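Local structure of C-domain type II peptide synthetase (Streptomyces globisporus, 4ZNM) at residues E60-R64 and A98-V102; S212-W216 and E339-L345; L253-V257 and L449-V453; E123-T127 and Q400-S404; V72-A76 and L187-H193. The protein is a free-standing member of the condensation-domain family of peptide synthetases, with the two-lobed architecture of the CoA-dependent acyltransferase clan. One frame throughout, in Å; residues are numbered along the deposited sequence.

Contact 1 (E60-R64 and A98-V102)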
# COMPACT_ATOMS: atom_id res chain seq x y z
N GLU A 60 22.68 -9.98 17.05
CA GLU A 60 21.24 -9.95 17.28
C GLU A 60 20.85 -8.99 18.39
O GLU A 60 19.88 -8.25 18.29
CB GLU A 60 20.76 -11.35 17.61
CG GLU A 60 20.81 -12.31 16.42
CD GLU A 60 20.68 -13.79 16.83
OE1 GLU A 60 20.23 -14.10 17.97
OE2 GLU A 60 21.07 -14.65 15.99
N GLU A 61 21.64 -8.99 19.46
CA GLU A 61 21.35 -8.13 20.60
C GLU A 61 21.40 -6.66 20.21
O GLU A 61 20.62 -5.85 20.70
CB GLU A 61 22.34 -8.40 21.73
CG GLU A 61 22.18 -7.46 22.92
CD GLU A 61 23.12 -7.81 24.06
OE1 GLU A 61 23.31 -6.95 24.95
OE2 GLU A 61 23.68 -8.93 24.05
N THR A 62 22.34 -6.30 19.33
CA THR A 62 22.47 -4.92 18.90
C THR A 62 21.35 -4.56 17.94
O THR A 62 20.87 -3.44 17.95
CB THR A 62 23.85 -4.66 18.26
OG1 THR A 62 24.86 -5.02 19.19
CG2 THR A 62 24.06 -3.16 17.89
N LEU A 63 20.92 -5.51 17.13
CA LEU A 63 19.81 -5.26 16.21
C LEU A 63 18.54 -5.02 17.01
O LEU A 63 17.74 -4.16 16.63
CB LEU A 63 19.62 -6.42 15.23
CG LEU A 63 18.54 -6.18 14.19
CD1 LEU A 63 18.94 -5.07 13.21
CD2 LEU A 63 18.25 -7.45 13.41
N ARG A 64 18.37 -5.73 18.12
CA ARG A 64 17.20 -5.55 18.96
C ARG A 64 17.21 -4.17 19.59
O ARG A 64 16.18 -3.47 19.62
CB ARG A 64 17.16 -6.62 20.02
CG ARG A 64 16.02 -6.48 20.98
CD ARG A 64 15.91 -7.73 21.84
NE ARG A 64 16.97 -7.81 22.81
CZ ARG A 64 17.96 -8.70 22.80
NH1 ARG A 64 18.89 -8.65 23.74
NH2 ARG A 64 18.06 -9.62 21.86
N ALA A 98 12.32 -3.13 23.92
CA ALA A 98 12.87 -3.58 22.64
C ALA A 98 12.72 -5.09 22.51
O ALA A 98 13.06 -5.81 23.45
CB ALA A 98 14.31 -3.20 22.54
N ALA A 99 12.23 -5.58 21.37
CA ALA A 99 11.94 -7.00 21.20
C ALA A 99 12.35 -7.48 19.81
O ALA A 99 12.25 -6.75 18.82
CB ALA A 99 10.46 -7.29 21.44
N LEU A 100 12.91 -8.69 19.74
CA LEU A 100 13.24 -9.26 18.43
C LEU A 100 13.07 -10.75 18.52
O LEU A 100 13.54 -11.38 19.48
CB LEU A 100 14.64 -8.89 18.00
CG LEU A 100 15.16 -9.59 16.74
CD1 LEU A 100 14.38 -9.18 15.49
CD2 LEU A 100 16.67 -9.30 16.57
N GLU A 101 12.34 -11.31 17.57
CA GLU A 101 12.25 -12.76 17.46
C GLU A 101 13.24 -13.24 16.39
O GLU A 101 13.32 -12.65 15.32
CB GLU A 101 10.83 -13.21 17.11
CG GLU A 101 10.76 -14.73 16.93
CD GLU A 101 9.36 -15.20 16.48
OE1 GLU A 101 8.46 -14.34 16.33
OE2 GLU A 101 9.18 -16.43 16.27
N VAL A 102 13.97 -14.31 16.69
CA VAL A 102 14.91 -14.89 15.72
C VAL A 102 14.57 -16.35 15.48
O VAL A 102 14.24 -17.08 16.41
CB VAL A 102 16.38 -14.77 16.20
CG1 VAL A 102 17.34 -15.23 15.09
CG2 VAL A 102 16.71 -13.34 16.57
O HOH W 1 16.56 -10.94 19.83
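R64 presents the rim of its guanidinium group to the chain at A98 and L100. The carbonyl O of A98 lies near the guanidinium plane at one edge, and an ordered water sits in that plane. R64 NH2 donates to this water at 2.8 Å, and the water passes a hydrogen bond on to L100 O at 3.1 Å, so the polar link between the segments is indirect. A bend at chi3 (73°) turns the arginine tip back toward the first turn of its helix, after the aliphatic part has passed over the 98-100 backbone with CD 3.8 Å from L100 N. The second flat group, the carboxylate of E60, faces both methyls of V102: OE1 of E60 is 3.9 Å from CG2, and OE2 approaches CG1 equally. The charge of E60 is paired outside the contact, with R143. Between these ends L63 and L100 cross at about a right angle, their CD2 atoms 4.0 Å apart. Helix 60-73 is thereby packed against the approach to strand 101-104, an outermost strand of the six-stranded sheet; L100 and V102 also touch neighbouring strand 137-143, while L63 leans on Y176 of helix 162-180.

Contact 2 (S212-W216 and E339-L345)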
# COMPACT_ATOMS: atom_id res chain seq x y z
N SER A 212 -10.44 23.84 -5.67
CA SER A 212 -10.36 22.43 -5.98
C SER A 212 -11.71 21.75 -5.74
O SER A 212 -12.13 20.87 -6.49
CB SER A 212 -9.27 21.74 -5.14
OG SER A 212 -7.97 22.14 -5.56
N LYS A 213 -12.39 22.15 -4.67
CA LYS A 213 -13.72 21.61 -4.35
C LYS A 213 -14.67 21.88 -5.50
O LYS A 213 -15.46 21.01 -5.86
CB LYS A 213 -14.29 22.22 -3.04
CG LYS A 213 -13.71 21.55 -1.81
CD LYS A 213 -14.13 22.17 -0.50
CE LYS A 213 -13.53 21.36 0.64
NZ LYS A 213 -14.19 21.60 1.94
N GLU A 214 -14.58 23.07 -6.09
CA GLU A 214 -15.46 23.41 -7.20
C GLU A 214 -15.08 22.56 -8.41
O GLU A 214 -15.95 22.11 -9.13
CB GLU A 214 -15.40 24.89 -7.56
CG GLU A 214 -16.68 25.39 -8.27
CD GLU A 214 -16.59 26.85 -8.72
OE1 GLU A 214 -16.11 27.70 -7.94
OE2 GLU A 214 -17.01 27.15 -9.86
N PHE A 215 -13.79 22.33 -8.62
CA PHE A 215 -13.36 21.42 -9.68
C PHE A 215 -13.96 20.01 -9.52
O PHE A 215 -14.47 19.43 -10.47
CB PHE A 215 -11.83 21.30 -9.74
CG PHE A 215 -11.35 20.12 -10.53
CD1 PHE A 215 -11.20 20.21 -11.89
CD2 PHE A 215 -11.09 18.91 -9.92
CE1 PHE A 215 -10.80 19.14 -12.62
CE2 PHE A 215 -10.70 17.82 -10.67
CZ PHE A 215 -10.54 17.94 -12.02
N TRP A 216 -13.92 19.47 -8.31
CA TRP A 216 -14.37 18.10 -8.08
C TRP A 216 -15.88 17.93 -8.17
O TRP A 216 -16.36 16.93 -8.70
CB TRP A 216 -13.87 17.60 -6.73
CG TRP A 216 -12.40 17.27 -6.74
CD1 TRP A 216 -11.39 17.96 -6.13
CD2 TRP A 216 -11.79 16.17 -7.42
NE1 TRP A 216 -10.18 17.33 -6.36
CE2 TRP A 216 -10.41 16.23 -7.15
CE3 TRP A 216 -12.28 15.13 -8.20
CZ2 TRP A 216 -9.51 15.29 -7.67
CZ3 TRP A 216 -11.39 14.19 -8.68
CH2 TRP A 216 -10.03 14.28 -8.43
N GLU A 339 -4.98 16.26 -13.82
CA GLU A 339 -5.85 17.19 -13.10
C GLU A 339 -6.20 16.67 -11.69
O GLU A 339 -6.44 17.47 -10.79
CB GLU A 339 -7.09 17.49 -13.92
CG GLU A 339 -7.80 16.29 -14.37
CD GLU A 339 -9.00 16.62 -15.20
OE1 GLU A 339 -9.90 15.75 -15.24
OE2 GLU A 339 -9.03 17.72 -15.80
N ALA A 340 -6.15 15.36 -11.48
CA ALA A 340 -6.49 14.81 -10.16
C ALA A 340 -5.42 15.23 -9.15
O ALA A 340 -5.74 15.70 -8.06
CB ALA A 340 -6.60 13.30 -10.22
N PHE A 341 -4.16 15.10 -9.53
CA PHE A 341 -3.09 15.48 -8.65
C PHE A 341 -3.04 17.00 -8.48
O PHE A 341 -2.74 17.48 -7.40
CB PHE A 341 -1.75 14.93 -9.16
CG PHE A 341 -1.61 13.43 -9.01
CD1 PHE A 341 -1.50 12.85 -7.76
CD2 PHE A 341 -1.57 12.60 -10.12
CE1 PHE A 341 -1.38 11.49 -7.61
CE2 PHE A 341 -1.43 11.22 -9.98
CZ PHE A 341 -1.34 10.67 -8.72
N THR A 342 -3.34 17.76 -9.52
CA THR A 342 -3.34 19.22 -9.39
C THR A 342 -4.35 19.66 -8.34
O THR A 342 -4.09 20.56 -7.53
CB THR A 342 -3.68 19.92 -10.71
OG1 THR A 342 -2.60 19.72 -11.61
CG2 THR A 342 -3.91 21.43 -10.52
N HIS A 343 -5.50 19.00 -8.33
CA HIS A 343 -6.58 19.41 -7.43
C HIS A 343 -6.75 18.48 -6.27
O HIS A 343 -7.80 18.46 -5.64
CB HIS A 343 -7.89 19.51 -8.19
CG HIS A 343 -7.89 20.56 -9.25
ND1 HIS A 343 -7.99 21.90 -8.96
CD2 HIS A 343 -7.82 20.46 -10.60
CE1 HIS A 343 -7.99 22.59 -10.09
NE2 HIS A 343 -7.89 21.74 -11.10
N GLU A 344 -5.70 17.72 -5.96
CA GLU A 344 -5.86 16.67 -4.97
C GLU A 344 -6.34 17.24 -3.63
O GLU A 344 -5.83 18.23 -3.13
CB GLU A 344 -4.56 15.90 -4.74
CG GLU A 344 -4.74 14.81 -3.71
CD GLU A 344 -3.52 13.87 -3.51
OE1 GLU A 344 -2.53 14.01 -4.25
OE2 GLU A 344 -3.58 13.00 -2.60
N LEU A 345 -7.31 16.53 -3.05
CA LEU A 345 -7.78 16.83 -1.70
C LEU A 345 -7.82 15.60 -0.80
O LEU A 345 -8.09 14.49 -1.28
CB LEU A 345 -9.18 17.43 -1.76
CG LEU A 345 -9.36 18.80 -2.43
CD1 LEU A 345 -10.84 19.13 -2.47
CD2 LEU A 345 -8.59 19.89 -1.68
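The carbonyl O of H343 receives the indole N-H of W216, NE1 to O being 2.7 Å with an angle of 166° at the hydrogen. The bond lies in the indole plane but comes from well above the carbonyl plane of H343, not along a lone pair. H343 is the residue at which the chain leaves helix 339-342, and the bond ties this helix end to helix 207-219. The H343 imidazole forms an offset stack with F215, centroids 4.1 Å apart and planes at 13°. CB of F215 also stands over the imidazole face, a CH-pi contact of 3.9 Å to the centroid, while T342 CG2 covers the opposite face. At the imidazole edge S212 OG makes a weak 3.4 Å hydrogen bond with ND1; the same hydroxyl is bonded to R208 O. CG of F215 stands anti to the backbone N (chi1 164°), which places the ring where it lies over H343 while its CE2 rests above the indole face. At the far edge of the ring F215 CZ lies 3.8 Å from E339 CD, with the carboxylate turned steeply against the ring; E339 OE1 is paired with R219. W216 CH2 reaches A340 CB at 4.0 Å, and L345 CD1 touches both W216 CD1 and K213 CG, 3.8 Å from the latter. Behind this interface runs strand 312-319, whose L314 touches both W216 and A340, so both helices meet the same strand.

Contact 3 (L253-V257 and L449-V453)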
# COMPACT_ATOMS: atom_id res chain seq x y z
N LEU A 253 7.00 -8.91 -21.10
CA LEU A 253 5.86 -8.00 -20.95
C LEU A 253 6.25 -6.70 -20.23
O LEU A 253 5.81 -5.62 -20.62
CB LEU A 253 4.73 -8.67 -20.17
CG LEU A 253 3.45 -7.86 -19.97
CD1 LEU A 253 2.94 -7.30 -21.30
CD2 LEU A 253 2.42 -8.74 -19.31
N ALA A 254 7.06 -6.82 -19.18
CA ALA A 254 7.55 -5.66 -18.43
C ALA A 254 8.28 -4.70 -19.39
O ALA A 254 8.04 -3.50 -19.41
CB ALA A 254 8.49 -6.10 -17.31
N ASP A 255 9.18 -5.25 -20.18
CA ASP A 255 9.95 -4.44 -21.11
C ASP A 255 9.04 -3.76 -22.12
O ASP A 255 9.25 -2.58 -22.44
CB ASP A 255 11.01 -5.31 -21.80
CG ASP A 255 12.17 -5.66 -20.88
OD1 ASP A 255 12.07 -5.44 -19.65
OD2 ASP A 255 13.19 -6.16 -21.39
N ALA A 256 8.00 -4.45 -22.59
CA ALA A 256 7.06 -3.86 -23.54
C ALA A 256 6.28 -2.71 -22.90
O ALA A 256 6.00 -1.70 -23.54
CB ALA A 256 6.10 -4.91 -24.08
N VAL A 257 5.92 -2.87 -21.64
CA VAL A 257 5.17 -1.83 -20.92
C VAL A 257 6.03 -0.59 -20.78
O VAL A 257 5.60 0.51 -21.08
CB VAL A 257 4.69 -2.31 -19.55
CG1 VAL A 257 4.22 -1.16 -18.70
CG2 VAL A 257 3.57 -3.33 -19.70
N LEU A 449 -3.57 -6.46 -20.65
CA LEU A 449 -2.35 -5.64 -20.64
C LEU A 449 -1.40 -6.08 -21.75
O LEU A 449 -0.85 -5.25 -22.47
CB LEU A 449 -1.65 -5.73 -19.28
CG LEU A 449 -0.31 -5.03 -19.13
CD1 LEU A 449 -0.49 -3.53 -19.33
CD2 LEU A 449 0.29 -5.31 -17.76
N GLU A 450 -1.22 -7.38 -21.92
CA GLU A 450 -0.30 -7.86 -22.95
C GLU A 450 -0.74 -7.44 -24.34
O GLU A 450 0.06 -6.99 -25.18
CB GLU A 450 -0.19 -9.38 -22.90
CG GLU A 450 0.85 -9.95 -23.85
CD GLU A 450 1.04 -11.45 -23.65
OE1 GLU A 450 1.08 -11.89 -22.48
OE2 GLU A 450 1.12 -12.18 -24.66
N ASN A 451 -2.03 -7.61 -24.60
CA ASN A 451 -2.58 -7.31 -25.91
C ASN A 451 -2.61 -5.82 -26.19
O ASN A 451 -2.40 -5.37 -27.31
CB ASN A 451 -3.96 -7.92 -26.03
CG ASN A 451 -3.90 -9.41 -26.26
OD1 ASN A 451 -3.05 -9.88 -27.01
ND2 ASN A 451 -4.78 -10.15 -25.60
N ALA A 452 -2.82 -5.04 -25.14
CA ALA A 452 -2.86 -3.59 -25.29
C ALA A 452 -1.52 -3.01 -25.74
O ALA A 452 -1.50 -2.19 -26.65
CB ALA A 452 -3.31 -2.95 -23.99
N VAL A 453 -0.42 -3.41 -25.11
CA VAL A 453 0.88 -2.81 -25.41
C VAL A 453 1.48 -3.44 -26.66
O VAL A 453 2.29 -2.82 -27.34
CB VAL A 453 1.86 -2.91 -24.23
CG1 VAL A 453 1.40 -2.07 -23.07
CG2 VAL A 453 2.05 -4.35 -23.85
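L253 reaches across to E450 and V453 with one branch and to L449 with the other. From CB the chain continues to CG anti to the backbone N (chi1 -178°), which aims the forked end at the facing helix. There CD1 settles against the backbone of E450, 3.7 Å from its CA and 4.1 Å from its CB, and meets V453 CG2 at 4.0 Å. CD2 has L449 CD2 as a looser neighbour at 4.3 Å. V453 answers with both methyls: CG2 touches both L253 CD1 and A256 CB, the latter at 4.1 Å, while CG1 faces V257 CG2. The V257 and L449 side chains cross at about a right angle, V257 CG2 4.1 Å from L449 CD1. The contact is wholly apolar, and the carboxylate of E450 turns instead to R250 for a salt bridge. The short helical segments approach to 9.9 Å between axes and cross at 45°, a separation filled by these branched side chains. Helix 251-264, which follows strand 242-249, is in this way packed on helix 435-454 near the C-terminal end of the chain. Helix 268-284 borders the pair as well, A275 touching L449 and T271 touching V453.

Contact 4 (E123-T127 and Q400-S404)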
# COMPACT_ATOMS: atom_id res chain seq x y z
N GLU A 123 3.89 -16.01 6.82
CA GLU A 123 3.50 -16.45 8.15
C GLU A 123 3.36 -15.23 9.05
O GLU A 123 2.39 -15.10 9.78
CB GLU A 123 4.51 -17.44 8.75
CG GLU A 123 4.08 -17.90 10.14
CD GLU A 123 5.16 -18.64 10.88
OE1 GLU A 123 6.05 -19.21 10.21
OE2 GLU A 123 5.11 -18.65 12.13
N VAL A 124 4.32 -14.32 8.99
CA VAL A 124 4.24 -13.11 9.83
C VAL A 124 2.98 -12.33 9.44
O VAL A 124 2.26 -11.89 10.31
CB VAL A 124 5.51 -12.25 9.71
CG1 VAL A 124 5.29 -10.86 10.33
CG2 VAL A 124 6.67 -12.96 10.36
N GLU A 125 2.69 -12.22 8.15
CA GLU A 125 1.49 -11.49 7.70
C GLU A 125 0.20 -12.12 8.21
O GLU A 125 -0.81 -11.44 8.33
CB GLU A 125 1.43 -11.42 6.16
CG GLU A 125 0.34 -10.53 5.64
CD GLU A 125 0.19 -10.58 4.11
OE1 GLU A 125 -0.84 -10.04 3.59
OE2 GLU A 125 1.08 -11.17 3.44
N SER A 126 0.20 -13.43 8.47
CA SER A 126 -1.00 -14.04 9.03
C SER A 126 -1.15 -13.84 10.54
O SER A 126 -2.17 -14.23 11.08
CB SER A 126 -1.04 -15.53 8.74
OG SER A 126 -0.07 -16.18 9.56
N THR A 127 -0.20 -13.19 11.19
CA THR A 127 -0.34 -12.93 12.62
C THR A 127 -0.92 -11.53 12.84
O THR A 127 -0.94 -10.70 11.93
CB THR A 127 1.00 -13.06 13.36
OG1 THR A 127 1.89 -12.00 12.96
CG2 THR A 127 1.61 -14.41 13.07
N GLN A 400 -1.65 -15.90 -0.22
CA GLN A 400 -1.91 -15.80 1.21
C GLN A 400 -3.41 -15.94 1.39
O GLN A 400 -4.18 -15.14 0.86
CB GLN A 400 -1.42 -14.46 1.77
CG GLN A 400 -2.03 -14.03 3.10
CD GLN A 400 -1.41 -14.76 4.24
OE1 GLN A 400 -1.97 -15.72 4.80
NE2 GLN A 400 -0.21 -14.33 4.58
N ALA A 401 -3.81 -16.95 2.16
CA ALA A 401 -5.23 -17.21 2.39
C ALA A 401 -5.84 -16.21 3.37
O ALA A 401 -7.02 -15.91 3.28
CB ALA A 401 -5.41 -18.61 2.89
N GLU A 402 -5.04 -15.69 4.30
CA GLU A 402 -5.54 -14.81 5.35
C GLU A 402 -4.44 -13.88 5.85
O GLU A 402 -3.65 -14.26 6.71
CB GLU A 402 -6.09 -15.61 6.53
CG GLU A 402 -6.82 -14.72 7.55
CD GLU A 402 -7.92 -15.46 8.33
OE1 GLU A 402 -7.68 -16.64 8.70
OE2 GLU A 402 -9.00 -14.85 8.57
N GLY A 403 -4.42 -12.66 5.31
CA GLY A 403 -3.31 -11.75 5.52
C GLY A 403 -3.73 -10.36 5.90
O GLY A 403 -4.78 -10.17 6.53
N SER A 404 -2.91 -9.39 5.50
CA SER A 404 -3.20 -7.99 5.83
C SER A 404 -4.61 -7.61 5.37
O SER A 404 -5.06 -7.96 4.29
CB SER A 404 -2.19 -7.04 5.21
OG SER A 404 -0.84 -7.35 5.59
O HOH W 2 -4.31 -15.33 9.92
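E125 and Q400 pass each other at a slant, carboxylate and amide planes 73° apart; E125 OE2 and Q400 NE2 stay 3.6 Å apart and are not hydrogen-bonded. The amide nitrogen gives its hydrogen bond to N122 O, while the amide OE1 accepts from E402 N at 3.1 Å, steadying the bend of its own loop. E125, extended from a CG anti to the backbone N (chi1 -172°), pushes its carboxylate into the loop. Its OE1 takes the backbone N-H of S404 at 2.9 Å (166° at the hydrogen) on the anti lone pair. G403, with no side chain, lets the same oxygen come within 3.6 Å of its CA. The other oxygen, OE2, is salt-bridged to R246 and R396, surroundings that would probably keep this buried carboxylate ionised. S126, next along the chain, lays its CA 3.5 Å from E402 O, and a water bonded to S126 O reaches E402 O only weakly. Helix 110-125 packs on strands of the six-stranded sheet, whereas the 400-404 loop pairs with strand 242-249 of the five-stranded one. After strand 366-373 of that sheet, strands 383-385 and 388-392 join the six-stranded one; this loop leads back to strand 410-416, consistent with the lobe-to-lobe crossover of condensation domains.

Contact 5 (V72-A76 and L187-H193)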
# COMPACT_ATOMS: atom_id res chain seq x y z
N VAL A 72 11.73 4.74 19.43
CA VAL A 72 11.89 5.99 20.16
C VAL A 72 11.93 7.13 19.15
O VAL A 72 11.37 8.18 19.38
CB VAL A 72 13.12 6.00 21.02
CG1 VAL A 72 13.40 7.41 21.52
CG2 VAL A 72 12.99 5.00 22.19
N ARG A 73 12.59 6.90 18.03
CA ARG A 73 12.79 7.92 17.00
C ARG A 73 11.50 8.43 16.35
O ARG A 73 11.40 9.61 16.03
CB ARG A 73 13.70 7.34 15.91
CG ARG A 73 13.89 8.20 14.69
CD ARG A 73 15.01 7.66 13.83
NE ARG A 73 15.10 8.37 12.58
CZ ARG A 73 15.84 9.45 12.36
NH1 ARG A 73 16.63 9.95 13.32
NH2 ARG A 73 15.81 10.02 11.17
N HIS A 74 10.54 7.54 16.14
CA HIS A 74 9.32 7.86 15.39
C HIS A 74 8.07 7.76 16.26
O HIS A 74 7.62 6.65 16.61
CB HIS A 74 9.18 6.93 14.19
CG HIS A 74 10.26 7.10 13.17
ND1 HIS A 74 10.39 8.24 12.41
CD2 HIS A 74 11.27 6.27 12.79
CE1 HIS A 74 11.45 8.12 11.63
NE2 HIS A 74 12.00 6.93 11.84
N GLU A 75 7.49 8.90 16.60
CA GLU A 75 6.27 8.93 17.43
C GLU A 75 5.11 8.13 16.87
O GLU A 75 4.35 7.55 17.64
CB GLU A 75 5.78 10.37 17.64
CG GLU A 75 6.61 11.11 18.63
CD GLU A 75 6.24 12.58 18.79
OE1 GLU A 75 5.25 13.05 18.16
OE2 GLU A 75 6.97 13.25 19.55
N ALA A 76 4.95 8.10 15.55
CA ALA A 76 3.86 7.33 14.97
C ALA A 76 3.94 5.87 15.42
O ALA A 76 2.91 5.22 15.49
CB ALA A 76 3.89 7.41 13.46
N LEU A 187 21.69 10.36 10.31
CA LEU A 187 20.31 10.41 9.88
C LEU A 187 19.84 11.84 10.01
O LEU A 187 20.19 12.51 10.98
CB LEU A 187 19.43 9.48 10.72
CG LEU A 187 19.72 7.98 10.63
CD1 LEU A 187 18.81 7.21 11.58
CD2 LEU A 187 19.54 7.49 9.20
N PRO A 188 19.03 12.32 9.06
CA PRO A 188 18.42 13.63 9.28
C PRO A 188 17.42 13.60 10.46
O PRO A 188 16.89 12.56 10.79
CB PRO A 188 17.72 13.91 7.95
CG PRO A 188 17.44 12.55 7.37
CD PRO A 188 18.60 11.71 7.79
N GLU A 189 17.20 14.74 11.09
CA GLU A 189 16.19 14.82 12.14
C GLU A 189 14.81 14.67 11.48
O GLU A 189 14.50 15.37 10.53
CB GLU A 189 16.32 16.14 12.90
CG GLU A 189 15.56 16.21 14.24
CD GLU A 189 16.14 15.28 15.31
OE1 GLU A 189 17.32 14.86 15.20
OE2 GLU A 189 15.39 14.98 16.27
N PRO A 190 14.00 13.72 11.95
CA PRO A 190 12.74 13.58 11.23
C PRO A 190 11.65 14.48 11.75
O PRO A 190 11.60 14.83 12.93
CB PRO A 190 12.38 12.11 11.45
CG PRO A 190 12.93 11.80 12.81
CD PRO A 190 14.16 12.68 12.99
N ALA A 191 10.76 14.85 10.87
CA ALA A 191 9.52 15.49 11.29
C ALA A 191 8.63 14.36 11.84
O ALA A 191 8.63 13.24 11.32
CB ALA A 191 8.87 16.20 10.13
N GLN A 192 7.91 14.63 12.91
CA GLN A 192 6.99 13.64 13.45
C GLN A 192 5.61 13.70 12.75
O GLN A 192 5.21 14.74 12.20
CB GLN A 192 6.82 13.86 14.94
CG GLN A 192 8.09 13.72 15.74
CD GLN A 192 8.67 12.32 15.67
OE1 GLN A 192 7.99 11.36 15.32
NE2 GLN A 192 9.93 12.22 15.96
N HIS A 193 4.88 12.59 12.77
CA HIS A 193 3.61 12.56 12.09
C HIS A 193 2.63 13.62 12.66
O HIS A 193 1.82 14.12 11.92
CB HIS A 193 2.97 11.20 12.21
CG HIS A 193 1.70 11.09 11.42
ND1 HIS A 193 0.46 11.03 12.02
CD2 HIS A 193 1.48 11.08 10.09
CE1 HIS A 193 -0.47 10.96 11.08
NE2 HIS A 193 0.11 11.01 9.90
O HOH W 3 18.80 12.01 13.75
O HOH W 4 8.53 10.27 11.98
O HOH W 5 6.08 9.94 13.46
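The backbones of R73-A76 and L187-H193 run in nearly the same direction, 23° apart end to end, and draw level at E75 and Q192, whose CA atoms are 6.2 Å apart. Q192 fills the gap with its amide, bent at chi2 (-63°) so that both ends reach the main chain opposite: NE2 donates to R73 O at 3.0 Å, almost straight at 172° and in the amide plane, while OE1 accepts from E75 N at 2.8 Å from above the carbonyl plane. The amide thus bonds both a C=O and an N-H of the main chain just where it leaves helix 60-73. The carboxylate of E75 stacks on it, roughly parallel, with CD 3.7 Å from Q192 CG. R73 to A76 begin the RHExLRT signature of condensation domains, and the first arginine of that motif is clamped by the loop. Its guanidinium has P190 CD over one face and L187 CD1 over the other, and at its edge NH2 donates to P188 O at 2.8 Å, running nearly along the C=O axis. NH1 is linked through a water to L187 O, and NE is salt-bridged to D171 of helix 162-180, an aspartate that H74 NE2 also engages. H74 CE1 lies 4.1 Å from P190 CB, and a water in its ring plane joins ND1 to A191 O. At the start of helix 193-203, where Q192 is the N-cap residue, another water bonds A76 N, Q192 OE1 and H193 N together, and A76 CB meets H193 CB at 4.1 Å.

From the N terminus, contact 1 closes first, binding the start of helix 60-73 to the approach to strand 101-104. Contact 5 opens at the far end of that helix, inside that loop, and closes at 187-193, so the two cross. Contact 4 opens at helix 110-125 before contact 5 has closed, crosses it, and closes at 400-404. Contact 2 lies within that span, joining helix 207-219 to helix 339-342. Contact 3 opens at 253-257 and closes last, at helix 435-454, crossing contacts 2 and 4. Contact 1 lies at the edge of the six-stranded sheet, contact 5 ties helix 60-73 to the loop before helix 193-203, and contact 4 connects that sheet to the five-stranded one.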